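Local coordinates for endo-1,3-beta-glucanase, family GH16 (Zobellia galactanivorans, PDB 5FUI), which probably anchors its laminarinase to the storage polysaccharide laminarin, this part of the enzyme being its C-terminal family 6 carbohydrate-binding module, at residues A[75-80]-A[112-117]; A[16-21]-A[45-50]; A[37-42]-A[121-126]; A[70-75]-A[86-91]. One frame throughout, in Å; residues are numbered along the deposited sequence.

Contact 1 of 4, residues A[75-80]-A[112-117]; sequences SDLEAG and YQFGLY. With APY (2-aminomethyl-pyridine), chain C.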
loop_
_atom_site.group_PDB
_atom_site.type_symbol
_atom_site.label_atom_id
_atom_site.label_comp_id
_atom_site.label_asym_id
_atom_site.label_seq_id
_atom_site.Cartn_x
_atom_site.Cartn_y
_atom_site.Cartn_z
ATOM N N SER A 75 -1.709 -6.741 2.358
ATOM C CA SER A 75 -2.217 -6.507 0.982
ATOM C C SER A 75 -2.987 -7.770 0.522
ATOM O O SER A 75 -2.654 -8.905 0.898
ATOM C CB SER A 75 -1.119 -6.179 -0.019
ATOM O OG SER A 75 -0.144 -7.197 0.046
ATOM N N ASP A 76 -4.058 -7.525 -0.266
ATOM C CA ASP A 76 -4.897 -8.636 -0.720
ATOM C C ASP A 76 -5.585 -8.324 -2.015
ATOM O O ASP A 76 -5.651 -7.143 -2.414
ATOM C CB ASP A 76 -5.951 -8.966 0.360
ATOM C CG ASP A 76 -7.049 -7.970 0.415
ATOM O OD1 ASP A 76 -7.975 -8.033 -0.386
ATOM O OD2 ASP A 76 -6.987 -6.995 1.227
ATOM N N LEU A 77 -6.057 -9.379 -2.690
ATOM C CA LEU A 77 -6.887 -9.213 -3.880
ATOM C C LEU A 77 -8.314 -9.724 -3.591
ATOM O O LEU A 77 -8.512 -10.751 -2.868
ATOM C CB LEU A 77 -6.287 -10.072 -5.020
ATOM C CG LEU A 77 -4.842 -9.754 -5.372
ATOM C CD1 LEU A 77 -4.380 -10.743 -6.443
ATOM C CD2 LEU A 77 -4.608 -8.259 -5.674
ATOM N N GLU A 78 -9.283 -8.962 -4.139
ATOM C CA GLU A 78 -10.720 -9.368 -4.064
ATOM C C GLU A 78 -11.203 -9.555 -2.661
ATOM O O GLU A 78 -11.769 -10.632 -2.293
ATOM C CB GLU A 78 -10.936 -10.676 -4.892
ATOM C CG GLU A 78 -10.615 -10.441 -6.372
ATOM C CD GLU A 78 -11.639 -9.417 -6.957
ATOM O OE1 GLU A 78 -12.879 -9.598 -6.855
ATOM O OE2 GLU A 78 -11.290 -8.357 -7.488
ATOM N N ALA A 79 -10.951 -8.553 -1.826
ATOM C CA ALA A 79 -11.473 -8.588 -0.449
ATOM C C ALA A 79 -11.081 -9.850 0.347
ATOM O O ALA A 79 -11.898 -10.542 1.035
ATOM C CB ALA A 79 -13.010 -8.288 -0.428
ATOM N N GLY A 80 -9.804 -10.240 0.184
ATOM C CA GLY A 80 -9.223 -11.317 0.980
ATOM C C GLY A 80 -9.376 -12.671 0.358
ATOM O O GLY A 80 -8.926 -13.622 0.947
ATOM N N TYR A 112 -7.999 -7.197 -10.645
ATOM C CA TYR A 112 -8.457 -7.394 -9.296
ATOM C C TYR A 112 -8.648 -6.095 -8.548
ATOM O O TYR A 112 -7.981 -5.087 -8.813
ATOM C CB TYR A 112 -7.404 -8.256 -8.478
ATOM C CG TYR A 112 -7.039 -9.556 -9.157
ATOM C CD1 TYR A 112 -7.861 -10.624 -9.068
ATOM C CD2 TYR A 112 -5.868 -9.733 -9.828
ATOM C CE1 TYR A 112 -7.528 -11.830 -9.645
ATOM C CE2 TYR A 112 -5.498 -10.927 -10.434
ATOM C CZ TYR A 112 -6.328 -11.974 -10.351
ATOM O OH TYR A 112 -5.971 -13.169 -10.965
ATOM N N GLN A 113 -9.510 -6.159 -7.543
ATOM C CA GLN A 113 -9.595 -5.117 -6.528
ATOM C C GLN A 113 -8.422 -5.366 -5.569
ATOM O O GLN A 113 -8.333 -6.441 -4.959
ATOM C CB GLN A 113 -10.956 -5.174 -5.809
ATOM C CG GLN A 113 -11.162 -4.186 -4.687
ATOM C CD GLN A 113 -12.602 -4.241 -4.133
ATOM O OE1 GLN A 113 -13.507 -3.648 -4.723
ATOM N NE2 GLN A 113 -12.813 -4.948 -2.979
ATOM N N PHE A 114 -7.565 -4.350 -5.414
ATOM C CA PHE A 114 -6.359 -4.452 -4.561
ATOM C C PHE A 114 -6.597 -3.745 -3.240
ATOM O O PHE A 114 -7.035 -2.578 -3.258
ATOM C CB PHE A 114 -5.213 -3.846 -5.365
ATOM C CG PHE A 114 -3.855 -3.842 -4.672
ATOM C CD1 PHE A 114 -3.044 -4.976 -4.633
ATOM C CD2 PHE A 114 -3.392 -2.673 -4.136
ATOM C CE1 PHE A 114 -1.817 -4.918 -3.990
ATOM C CE2 PHE A 114 -2.157 -2.619 -3.523
ATOM C CZ PHE A 114 -1.388 -3.742 -3.428
ATOM N N GLY A 115 -6.401 -4.417 -2.087
ATOM C CA GLY A 115 -6.727 -3.840 -0.817
ATOM C C GLY A 115 -5.502 -3.757 0.095
ATOM O O GLY A 115 -4.687 -4.686 0.113
ATOM N N LEU A 116 -5.406 -2.657 0.856
ATOM C CA LEU A 116 -4.394 -2.509 1.926
ATOM C C LEU A 116 -5.122 -2.327 3.239
ATOM O O LEU A 116 -6.039 -1.503 3.295
ATOM C CB LEU A 116 -3.497 -1.231 1.671
ATOM C CG LEU A 116 -2.734 -1.339 0.347
ATOM C CD1 LEU A 116 -1.860 -0.091 0.222
ATOM C CD2 LEU A 116 -1.933 -2.618 0.331
ATOM N N TYR A 117 -4.765 -3.139 4.227
ATOM C CA TYR A 117 -5.517 -3.100 5.462
ATOM C C TYR A 117 -4.543 -2.875 6.595
ATOM O O TYR A 117 -3.588 -3.652 6.783
ATOM C CB TYR A 117 -6.206 -4.494 5.633
ATOM C CG TYR A 117 -7.489 -4.464 6.437
ATOM C CD1 TYR A 117 -7.478 -4.094 7.770
ATOM C CD2 TYR A 117 -8.747 -4.749 5.827
ATOM C CE1 TYR A 117 -8.663 -4.057 8.533
ATOM C CE2 TYR A 117 -9.911 -4.730 6.545
ATOM C CZ TYR A 117 -9.874 -4.442 7.898
ATOM O OH TYR A 117 -11.093 -4.389 8.570
HETATM N N APY C . -9.314 -5.696 1.356
HETATM C CM APY C . -8.994 -4.406 1.936
HETATM C C2 APY C . -10.461 -4.127 2.212
HETATM C C3 APY C . -10.950 -4.366 3.474
HETATM C C4 APY C . -12.326 -4.202 3.765
HETATM C C5 APY C . -13.205 -3.886 2.713
HETATM C C6 APY C . -12.710 -3.659 1.438
HETATM N N1 APY C . -11.361 -3.835 1.205
HETATM O O HOH W 1 -9.078 -6.266 -2.126
#

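Contact 2 of 4, residues A[16-21]-A[45-50]; sequences ESYLYS and MSYPGI. With MG (magnesium ion), chain E.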
loop_
_atom_site.group_PDB
_atom_site.type_symbol
_atom_site.label_atom_id
_atom_site.label_comp_id
_atom_site.label_asym_id
_atom_site.label_seq_id
_atom_site.Cartn_x
_atom_site.Cartn_y
_atom_site.Cartn_z
ATOM N N GLU A 16 -3.331 7.813 -2.719
ATOM C CA GLU A 16 -4.500 8.673 -2.473
ATOM C C GLU A 16 -5.617 8.401 -3.510
ATOM O O GLU A 16 -6.645 9.022 -3.445
ATOM C CB GLU A 16 -4.060 10.139 -2.399
ATOM C CG GLU A 16 -3.696 10.770 -3.740
ATOM C CD GLU A 16 -2.229 10.597 -4.118
ATOM O OE1 GLU A 16 -1.519 9.681 -3.596
ATOM O OE2 GLU A 16 -1.710 11.416 -4.915
ATOM N N SER A 17 -5.380 7.524 -4.480
ATOM C CA SER A 17 -6.314 7.245 -5.593
ATOM C C SER A 17 -7.314 6.172 -5.276
ATOM O O SER A 17 -8.024 5.685 -6.174
ATOM C CB SER A 17 -5.529 6.922 -6.875
ATOM O OG SER A 17 -5.015 5.586 -6.835
ATOM N N TYR A 18 -7.422 5.798 -4.002
ATOM C CA TYR A 18 -8.352 4.713 -3.643
ATOM C C TYR A 18 -9.828 5.042 -3.988
ATOM O O TYR A 18 -10.190 6.246 -4.012
ATOM C CB TYR A 18 -8.316 4.416 -2.129
ATOM C CG TYR A 18 -8.402 5.609 -1.214
ATOM C CD1 TYR A 18 -9.641 6.254 -0.942
ATOM C CD2 TYR A 18 -7.267 6.064 -0.571
ATOM C CE1 TYR A 18 -9.706 7.369 -0.066
ATOM C CE2 TYR A 18 -7.302 7.110 0.286
ATOM C CZ TYR A 18 -8.523 7.749 0.558
ATOM O OH TYR A 18 -8.533 8.840 1.401
ATOM N N LEU A 19 -10.624 4.029 -4.329
ATOM C CA LEU A 19 -12.096 4.278 -4.541
ATOM C C LEU A 19 -12.791 4.240 -3.217
ATOM O O LEU A 19 -13.698 5.034 -3.029
ATOM C CB LEU A 19 -12.661 3.258 -5.505
ATOM C CG LEU A 19 -14.142 3.316 -5.839
ATOM C CD1 LEU A 19 -14.430 4.598 -6.573
ATOM C CD2 LEU A 19 -14.530 2.105 -6.733
ATOM N N TYR A 20 -12.417 3.316 -2.310
ATOM C CA TYR A 20 -13.060 3.266 -0.999
ATOM C C TYR A 20 -11.973 3.259 0.027
ATOM O O TYR A 20 -10.921 2.750 -0.227
ATOM C CB TYR A 20 -13.907 2.037 -0.819
ATOM C CG TYR A 20 -14.914 1.797 -1.976
ATOM C CD1 TYR A 20 -16.068 2.547 -2.106
ATOM C CD2 TYR A 20 -14.658 0.773 -2.871
ATOM C CE1 TYR A 20 -16.973 2.265 -3.154
ATOM C CE2 TYR A 20 -15.494 0.455 -3.892
ATOM C CZ TYR A 20 -16.650 1.187 -4.038
ATOM O OH TYR A 20 -17.455 0.820 -5.116
ATOM N N SER A 21 -12.321 3.732 1.221
ATOM C CA SER A 21 -11.394 3.699 2.350
ATOM C C SER A 21 -12.193 3.733 3.659
ATOM O O SER A 21 -13.442 4.057 3.695
ATOM C CB SER A 21 -10.438 4.898 2.359
ATOM O OG SER A 21 -11.188 6.121 2.561
ATOM N N MET A 45 -7.730 0.802 2.629
ATOM C CA MET A 45 -7.965 1.489 1.351
ATOM C C MET A 45 -8.148 0.426 0.304
ATOM O O MET A 45 -7.447 -0.604 0.340
ATOM C CB MET A 45 -6.794 2.370 0.976
ATOM C CG MET A 45 -6.475 3.490 1.943
ATOM S SD MET A 45 -5.302 2.956 3.305
ATOM C CE MET A 45 -3.789 3.020 2.438
ATOM N N SER A 46 -8.972 0.684 -0.692
ATOM C CA SER A 46 -9.228 -0.302 -1.740
ATOM C C SER A 46 -9.090 0.367 -3.127
ATOM O O SER A 46 -9.676 1.417 -3.355
ATOM C CB SER A 46 -10.656 -0.855 -1.545
ATOM O OG SER A 46 -11.086 -1.778 -2.498
ATOM N N TYR A 47 -8.405 -0.319 -4.045
ATOM C CA TYR A 47 -8.081 0.201 -5.403
ATOM C C TYR A 47 -8.627 -0.786 -6.446
ATOM O O TYR A 47 -8.121 -1.880 -6.613
ATOM C CB TYR A 47 -6.549 0.272 -5.522
ATOM C CG TYR A 47 -5.895 1.093 -4.438
ATOM C CD1 TYR A 47 -5.528 0.510 -3.192
ATOM C CD2 TYR A 47 -5.680 2.504 -4.612
ATOM C CE1 TYR A 47 -4.923 1.282 -2.190
ATOM C CE2 TYR A 47 -5.078 3.268 -3.596
ATOM C CZ TYR A 47 -4.755 2.652 -2.354
ATOM O OH TYR A 47 -4.190 3.329 -1.331
ATOM N N PRO A 48 -9.714 -0.429 -7.147
ATOM C CA PRO A 48 -10.278 -1.357 -8.149
ATOM C C PRO A 48 -9.445 -1.373 -9.465
ATOM O O PRO A 48 -8.701 -0.434 -9.809
ATOM C CB PRO A 48 -11.669 -0.792 -8.397
ATOM C CG PRO A 48 -11.419 0.675 -8.323
ATOM C CD PRO A 48 -10.574 0.767 -7.021
ATOM N N GLY A 49 -9.602 -2.473 -10.176
ATOM C CA GLY A 49 -9.133 -2.507 -11.542
ATOM C C GLY A 49 -7.656 -2.607 -11.717
ATOM O O GLY A 49 -7.073 -2.132 -12.720
ATOM N N ILE A 50 -6.972 -3.267 -10.771
ATOM C CA ILE A 50 -5.506 -3.398 -10.893
ATOM C C ILE A 50 -5.185 -4.671 -11.748
ATOM O O ILE A 50 -5.574 -5.843 -11.373
ATOM C CB ILE A 50 -4.818 -3.457 -9.488
ATOM C CG1 ILE A 50 -5.189 -2.235 -8.637
ATOM C CG2 ILE A 50 -3.328 -3.679 -9.724
ATOM C CD1 ILE A 50 -5.037 -0.943 -9.380
HETATM MG MG MG E . 0.867 9.854 -3.472
HETATM O O HOH W 2 1.103 11.548 -5.068
#

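Contact 3 of 4, residues A[37-42]-A[121-126]; sequences GYINNG and GGWNIN. With MG (magnesium ion), chain E; APY (2-aminomethyl-pyridine), chain D; GOL (glycerol), chain B.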
loop_
_atom_site.group_PDB
_atom_site.type_symbol
_atom_site.label_atom_id
_atom_site.label_comp_id
_atom_site.label_asym_id
_atom_site.label_seq_id
_atom_site.Cartn_x
_atom_site.Cartn_y
_atom_site.Cartn_z
ATOM N N GLY A 37 -2.494 9.592 5.223
ATOM C CA GLY A 37 -2.037 9.664 6.594
ATOM C C GLY A 37 -3.191 9.412 7.581
ATOM O O GLY A 37 -4.300 9.061 7.159
ATOM N N TYR A 38 -2.864 9.620 8.860
ATOM C CA TYR A 38 -3.829 9.435 9.951
ATOM C C TYR A 38 -4.465 8.024 9.831
ATOM O O TYR A 38 -5.677 7.797 9.977
ATOM C CB TYR A 38 -4.923 10.531 9.943
ATOM C CG TYR A 38 -4.290 11.899 10.073
ATOM C CD1 TYR A 38 -3.816 12.330 11.335
ATOM C CD2 TYR A 38 -3.955 12.635 8.936
ATOM C CE1 TYR A 38 -3.115 13.550 11.471
ATOM C CE2 TYR A 38 -3.329 13.893 9.035
ATOM C CZ TYR A 38 -2.848 14.308 10.302
ATOM O OH TYR A 38 -2.177 15.550 10.360
ATOM N N ILE A 39 -3.574 7.040 9.672
ATOM C CA ILE A 39 -3.944 5.653 9.513
ATOM C C ILE A 39 -3.884 4.994 10.897
ATOM O O ILE A 39 -2.920 5.126 11.632
ATOM C CB ILE A 39 -2.964 4.953 8.524
ATOM C CG1 ILE A 39 -2.893 5.733 7.189
ATOM C CG2 ILE A 39 -3.405 3.453 8.341
ATOM C CD1 ILE A 39 -2.123 4.932 6.103
ATOM N N ASN A 40 -5.002 4.373 11.234
ATOM C CA ASN A 40 -5.181 3.730 12.522
ATOM C C ASN A 40 -5.274 2.218 12.390
ATOM O O ASN A 40 -5.333 1.708 11.302
ATOM C CB ASN A 40 -6.460 4.254 13.204
ATOM C CG ASN A 40 -6.395 5.723 13.471
ATOM O OD1 ASN A 40 -7.383 6.425 13.219
ATOM N ND2 ASN A 40 -5.357 6.187 13.998
ATOM N N ASN A 41 -5.301 1.507 13.499
ATOM C CA ASN A 41 -5.617 0.069 13.434
ATOM C C ASN A 41 -7.000 -0.020 12.751
ATOM O O ASN A 41 -7.933 0.676 13.177
ATOM C CB ASN A 41 -5.775 -0.466 14.873
ATOM C CG ASN A 41 -4.466 -0.563 15.626
ATOM O OD1 ASN A 41 -3.481 -0.004 15.262
ATOM N ND2 ASN A 41 -4.453 -1.408 16.673
ATOM N N GLY A 42 -7.158 -0.930 11.803
ATOM C CA GLY A 42 -8.441 -1.145 11.188
ATOM C C GLY A 42 -8.826 -0.204 10.069
ATOM O O GLY A 42 -9.841 -0.408 9.357
ATOM N N GLY A 121 -1.724 0.860 13.129
ATOM C CA GLY A 121 -1.623 2.174 12.546
ATOM C C GLY A 121 -0.293 2.896 12.831
ATOM O O GLY A 121 0.697 2.311 13.306
ATOM N N GLY A 122 -0.339 4.203 12.468
ATOM C CA GLY A 122 0.831 5.063 12.720
ATOM C C GLY A 122 1.844 5.084 11.588
ATOM O O GLY A 122 2.991 5.332 11.834
ATOM N N TRP A 123 1.392 4.856 10.373
ATOM C CA TRP A 123 2.226 4.863 9.171
ATOM C C TRP A 123 1.517 5.625 8.083
ATOM O O TRP A 123 0.266 5.830 8.130
ATOM C CB TRP A 123 2.589 3.416 8.705
ATOM C CG TRP A 123 1.346 2.551 8.470
ATOM C CD1 TRP A 123 0.594 1.932 9.450
ATOM C CD2 TRP A 123 0.689 2.263 7.191
ATOM N NE1 TRP A 123 -0.456 1.209 8.877
ATOM C CE2 TRP A 123 -0.442 1.434 7.495
ATOM C CE3 TRP A 123 0.929 2.614 5.841
ATOM C CZ2 TRP A 123 -1.303 0.975 6.507
ATOM C CZ3 TRP A 123 0.068 2.077 4.850
ATOM C CH2 TRP A 123 -1.024 1.291 5.204
ATOM N N ASN A 124 2.356 6.157 7.153
ATOM C CA ASN A 124 1.830 6.926 5.976
ATOM C C ASN A 124 2.185 6.184 4.705
ATOM O O ASN A 124 3.225 5.421 4.702
ATOM C CB ASN A 124 2.457 8.297 5.891
ATOM C CG ASN A 124 2.044 9.256 7.022
ATOM O OD1 ASN A 124 2.797 10.244 7.278
ATOM N ND2 ASN A 124 0.976 8.993 7.701
ATOM N N ILE A 125 1.449 6.384 3.609
ATOM C CA ILE A 125 1.865 5.806 2.338
ATOM C C ILE A 125 1.599 6.776 1.176
ATOM O O ILE A 125 0.538 7.394 1.107
ATOM C CB ILE A 125 1.163 4.426 2.133
ATOM C CG1 ILE A 125 1.575 3.873 0.777
ATOM C CG2 ILE A 125 -0.416 4.577 2.250
ATOM C CD1 ILE A 125 1.265 2.375 0.640
ATOM N N ASN A 126 2.581 6.858 0.289
ATOM C CA ASN A 126 2.578 7.782 -0.830
ATOM C C ASN A 126 2.061 7.071 -2.126
ATOM O O ASN A 126 1.135 7.581 -2.816
ATOM C CB ASN A 126 4.001 8.372 -1.051
ATOM C CG ASN A 126 4.098 9.354 -2.202
ATOM O OD1 ASN A 126 3.116 9.792 -2.755
ATOM N ND2 ASN A 126 5.346 9.725 -2.555
HETATM MG MG MG E . 0.867 9.854 -3.472
HETATM N N APY D . -0.316 11.009 15.606
HETATM C CM APY D . -0.878 11.173 14.228
HETATM C C2 APY D . -1.597 9.915 13.737
HETATM C C3 APY D . -3.034 9.832 13.870
HETATM C C4 APY D . -3.721 8.680 13.403
HETATM C C5 APY D . -2.833 7.670 12.865
HETATM C C6 APY D . -1.460 7.737 12.772
HETATM N N1 APY D . -0.832 8.869 13.190
HETATM C C1 GOL B . 1.132 13.754 10.399
HETATM O O1 GOL B . 1.010 14.854 9.387
HETATM C C2 GOL B . 0.491 12.588 9.651
HETATM O O2 GOL B . 1.384 12.369 8.552
HETATM C C3 GOL B . 0.312 11.352 10.505
HETATM O O3 GOL B . -0.216 10.249 9.704
HETATM O O HOH W 3 -0.668 7.504 10.168
HETATM O O HOH W 2 1.103 11.548 -5.068
#

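Contact 4 of 4, residues A[70-75]-A[86-91]; sequences GGRFSS and ELSVPN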
loop_
_atom_site.group_PDB
_atom_site.type_symbol
_atom_site.label_atom_id
_atom_site.label_comp_id
_atom_site.label_asym_id
_atom_site.label_seq_id
_atom_site.Cartn_x
_atom_site.Cartn_y
_atom_site.Cartn_z
ATOM N N GLY A 70 6.268 -0.068 14.611
ATOM C CA GLY A 70 5.157 -1.043 14.588
ATOM C C GLY A 70 4.046 -0.899 13.572
ATOM O O GLY A 70 3.100 -1.715 13.558
ATOM N N GLY A 71 4.095 0.122 12.714
ATOM C CA GLY A 71 3.079 0.204 11.632
ATOM C C GLY A 71 3.107 -1.084 10.820
ATOM O O GLY A 71 4.198 -1.625 10.531
ATOM N N ARG A 72 1.962 -1.583 10.409
ATOM C CA ARG A 72 1.940 -2.900 9.747
ATOM C C ARG A 72 0.678 -2.948 8.949
ATOM O O ARG A 72 -0.389 -2.498 9.415
ATOM C CB ARG A 72 1.940 -4.036 10.815
ATOM C CG ARG A 72 2.178 -5.378 10.158
ATOM C CD ARG A 72 2.055 -6.450 11.288
ATOM N NE ARG A 72 2.376 -7.735 10.677
ATOM C CZ ARG A 72 3.539 -8.330 10.723
ATOM N NH1 ARG A 72 4.530 -7.819 11.433
ATOM N NH2 ARG A 72 3.695 -9.475 10.097
ATOM N N PHE A 73 0.762 -3.483 7.739
ATOM C CA PHE A 73 -0.452 -3.614 6.922
ATOM C C PHE A 73 -0.387 -4.872 6.076
ATOM O O PHE A 73 0.703 -5.447 5.870
ATOM C CB PHE A 73 -0.717 -2.360 6.053
ATOM C CG PHE A 73 0.374 -2.043 5.060
ATOM C CD1 PHE A 73 1.450 -1.145 5.444
ATOM C CD2 PHE A 73 0.314 -2.551 3.749
ATOM C CE1 PHE A 73 2.376 -0.821 4.480
ATOM C CE2 PHE A 73 1.271 -2.213 2.810
ATOM C CZ PHE A 73 2.287 -1.319 3.154
ATOM N N SER A 74 -1.570 -5.326 5.656
ATOM C CA SER A 74 -1.659 -6.505 4.728
ATOM C C SER A 74 -2.142 -6.023 3.380
ATOM O O SER A 74 -2.822 -5.003 3.271
ATOM C CB SER A 74 -2.637 -7.568 5.266
ATOM O OG SER A 74 -3.966 -6.981 5.371
ATOM N N SER A 75 -1.709 -6.741 2.358
ATOM C CA SER A 75 -2.217 -6.507 0.982
ATOM C C SER A 75 -2.987 -7.770 0.522
ATOM O O SER A 75 -2.654 -8.905 0.898
ATOM C CB SER A 75 -1.119 -6.179 -0.019
ATOM O OG SER A 75 -0.144 -7.197 0.046
ATOM N N GLU A 86 2.054 -9.416 4.298
ATOM C CA GLU A 86 2.055 -8.312 5.210
ATOM C C GLU A 86 3.374 -7.555 5.132
ATOM O O GLU A 86 4.448 -8.089 4.828
ATOM C CB GLU A 86 1.830 -8.754 6.620
ATOM C CG GLU A 86 0.518 -9.493 6.804
ATOM C CD GLU A 86 0.235 -10.056 8.186
ATOM O OE1 GLU A 86 0.910 -9.682 9.138
ATOM O OE2 GLU A 86 -0.727 -10.826 8.205
ATOM N N LEU A 87 3.311 -6.244 5.407
ATOM C CA LEU A 87 4.470 -5.352 5.328
ATOM C C LEU A 87 4.590 -4.665 6.685
ATOM O O LEU A 87 3.596 -4.183 7.229
ATOM C CB LEU A 87 4.181 -4.185 4.247
ATOM C CG LEU A 87 4.156 -4.541 2.746
ATOM C CD1 LEU A 87 5.484 -5.196 2.323
ATOM C CD2 LEU A 87 2.924 -5.405 2.417
ATOM N N SER A 88 5.805 -4.618 7.212
ATOM C CA SER A 88 6.120 -3.759 8.353
ATOM C C SER A 88 6.681 -2.429 7.843
ATOM O O SER A 88 7.542 -2.391 6.918
ATOM C CB SER A 88 7.243 -4.442 9.154
ATOM O OG SER A 88 6.681 -5.603 9.727
ATOM N N VAL A 89 6.279 -1.314 8.461
ATOM C CA VAL A 89 6.752 0.014 8.046
ATOM C C VAL A 89 7.881 0.372 9.050
ATOM O O VAL A 89 7.666 0.456 10.272
ATOM C CB VAL A 89 5.613 1.079 8.158
ATOM C CG1 VAL A 89 6.174 2.430 7.798
ATOM C CG2 VAL A 89 4.461 0.701 7.196
ATOM N N PRO A 90 9.123 0.637 8.528
ATOM C CA PRO A 90 10.198 1.062 9.398
ATOM C C PRO A 90 9.859 2.355 10.095
ATOM O O PRO A 90 9.123 3.189 9.567
ATOM C CB PRO A 90 11.399 1.282 8.422
ATOM C CG PRO A 90 11.031 0.296 7.276
ATOM C CD PRO A 90 9.551 0.473 7.116
ATOM N N ASN A 91 10.466 2.534 11.257
ATOM C CA ASN A 91 10.470 3.873 11.892
ATOM C C ASN A 91 11.519 4.740 11.166
ATOM O O ASN A 91 12.763 4.575 11.320
ATOM C CB ASN A 91 10.786 3.767 13.357
ATOM C CG ASN A 91 10.678 5.112 14.039
ATOM O OD1 ASN A 91 10.769 6.161 13.424
ATOM N ND2 ASN A 91 10.466 5.069 15.409
HETATM O O HOH W 4 8.314 -0.715 12.692
HETATM O O HOH W 5 5.961 2.084 11.844
HETATM O O HOH W 6 5.893 -3.230 12.066
#

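Contact 1 of 4, residues A[75-80]-A[112-117]
Leu77 splits its two methyls between the rings of Tyr112 and Phe114, and this side is close-packed. CD1 stands over one face of Tyr112, 4.0 Å from the ring centroid and 18° off the normal, a CH-pi contact; CD2 meets the edge of Phe114 in the ring plane, 3.8 Å from CD1 of that ring. On the same face CB of Ser75 touches CD2 of Leu116. Asp76 and Gly115 form an antiparallel hydrogen-bonded pair, with Gly115 N to Asp76 O at 2.8 Å. The opposite face, carrying these two residues, binds ligand and water. Asp76, Gly115 and Tyr117, with Trp44, form a 2-aminomethyl-pyridine pocket: Asp76 OD2 accepts the amine N at 2.7 Å, the Tyr117 ring meets ligand C3 with its edge, and a CB on Gly115 would collide with the amine. Water 1 joins Asp76 OD1, Ala79 N and Gln113 O. The solvent side is at Glu78 and Ala79, where the bent glutamate chain (chi2 -65°) returns OE2 to Gln113 N, nearly straight at 2.8 Å and 176°. Strand 110-118 lies between 72-77 and 44-52, while Phe114 and Leu116 pack against Tyr62 and Ile128 of the facing sheet.

Contact 2 of 4, residues A[16-21]-A[45-50]
Edge-strand pairing broken by a bulge joins Tyr18, Leu19 and Tyr20 to Ser46 and Tyr47, where the short strand 20-22 borders strand 44-52 at the margin of the five-stranded sheet. The evidence is in the backbone: Ser46 O accepts Leu19 N at 2.9 Å and, weakly, Tyr20 N at 3.5 Å, while Ser46 N returns a bond to Tyr20 O. Beside the bulge, Tyr18 CB lies over one face of the Tyr47 ring, 4.1 Å from its centroid and 27° off the normal. With CG of Tyr18 set between its backbone N and carbonyl carbon (chi1 48°), the ring turns aside to meet Met45, CD2 to CG at 3.7 Å. The hydroxyl of Tyr47 is hydrogen-bonded to Ala15 O. A serine in place of Tyr47 would probably open a gap beneath Tyr18 CB and leave Ala15 O without this partner. On the exposed side Leu19 CB packs on Pro48 CD at 3.6 Å. At the far end Glu16 OE1 binds magnesium at 2.4 Å, in a site completed by Glu14, Glu34, Asn126 and water. Two residues, Leu19 and Tyr20, set against the one residue Ser46 make a classic beta bulge, here on the rim of a beta-sandwich carbohydrate-binding module.

Contact 3 of 4, residues A[37-42]-A[121-126]
Gly121 N donates to Asn41 OD1 at 2.9 Å, with an angle of 166° at the hydrogen and the donor slightly tilted from the amide carbonyl plane. Next to it Gly122 N reaches Ile39 O, although the position of that oxygen is less certain. A CB on Gly121 would run into Asn40 CA, so the loops can lie this close only around a glycine. Water 3 takes the Ile39 N-H and donates to Trp123 O. Tyr38, Ile39, Asn40 and Gly122 line a pocket that holds 2-aminomethyl-pyridine, and Asn124 ND2 binds a glycerol, probably from the crystallisation liquor. Inward, Ile39 CD1 stands above the six-membered ring of Trp123, 3.7 Å from its centroid and only 7° off the normal; CG2 touches CE2 at 3.7 Å. Chi1 of 56° in Trp123, with CG between backbone N and carbonyl carbon, folds the indole under Ile39. A serine replacing Trp123 would probably leave both Ile39 methyls without their platform and Ser118 OG without the indole N-H. Segment 37-42 packs on the turn that leads into strand 124-131, with Phe73 of strand 72-77 stacked on Trp123 and Ile125 reaching Tyr62 and Val64 of strand 56-66.

Contact 4 of 4, residues A[70-75]-A[86-91]
The Phe73 ring takes Leu87 over one face and Val89 at its edge. Leu87 CB stands 3.8 Å from the ring centroid and 19° off the normal, a CH-pi contact, while Val89 CG2 lies near the ring plane, 3.7 Å from CE1. CG of Phe73 sits between the backbone N and the carbonyl carbon (chi1 61°), which swings the ring across toward Leu87. Tyr62 meets the same ring edge-to-face. The second flat group is the guanidinium of Arg72, approached at its edge and in its plane by Glu86: NE and NH2 both bind OE1, at 2.9 Å and 3.0 Å, a side-on salt bridge. The carboxylate plane stands 87° from the guanidinium plane, and of its two oxygens Arg72 grips OE1 alone. An extended arginine chain spans the distance to the glutamate, two residues along the partner strand from its own pair, Ser88. These contacts belong to a beta hairpin, strands 72-77 and 82-88, whose second strand is outermost in the five-stranded sheet. Phe73 and Leu87 form an antiparallel hydrogen-bonded pair, with Leu87 N to Phe73 O at 2.8 Å. Past them Val89 N reaches Gly71 O at 3.0 Å from above the carbonyl plane. Two waters link Val89 O to the backbone nitrogens of Gly70 and Gly71, and a third donates to Gly71 O on the side of Ser88.

Contacts 1, 2 and 4 run across one five-stranded sheet. Contact 1 shares strand 72-77 and Ser75 with contact 4, and a probable hydrogen bond from Tyr47 N to Phe114 O, 2.8 Å, couples it to contact 2. Contacts 2 and 4 lie on opposite sides of the chain's centre, with centres about 18 Å apart. Contact 3 closes the loop end: Trp123 CZ2 lies 3.4 Å from Phe73 CB of contact 4, and Met45 CE of contact 2 reaches Ile125 CG2. Contacts 2 and 3 both supply magnesium ligands. The centres of contacts 1 and 3 lie about 17 Å apart, and each holds a 2-aminomethyl-pyridine, consistent with multivalent laminarin binding.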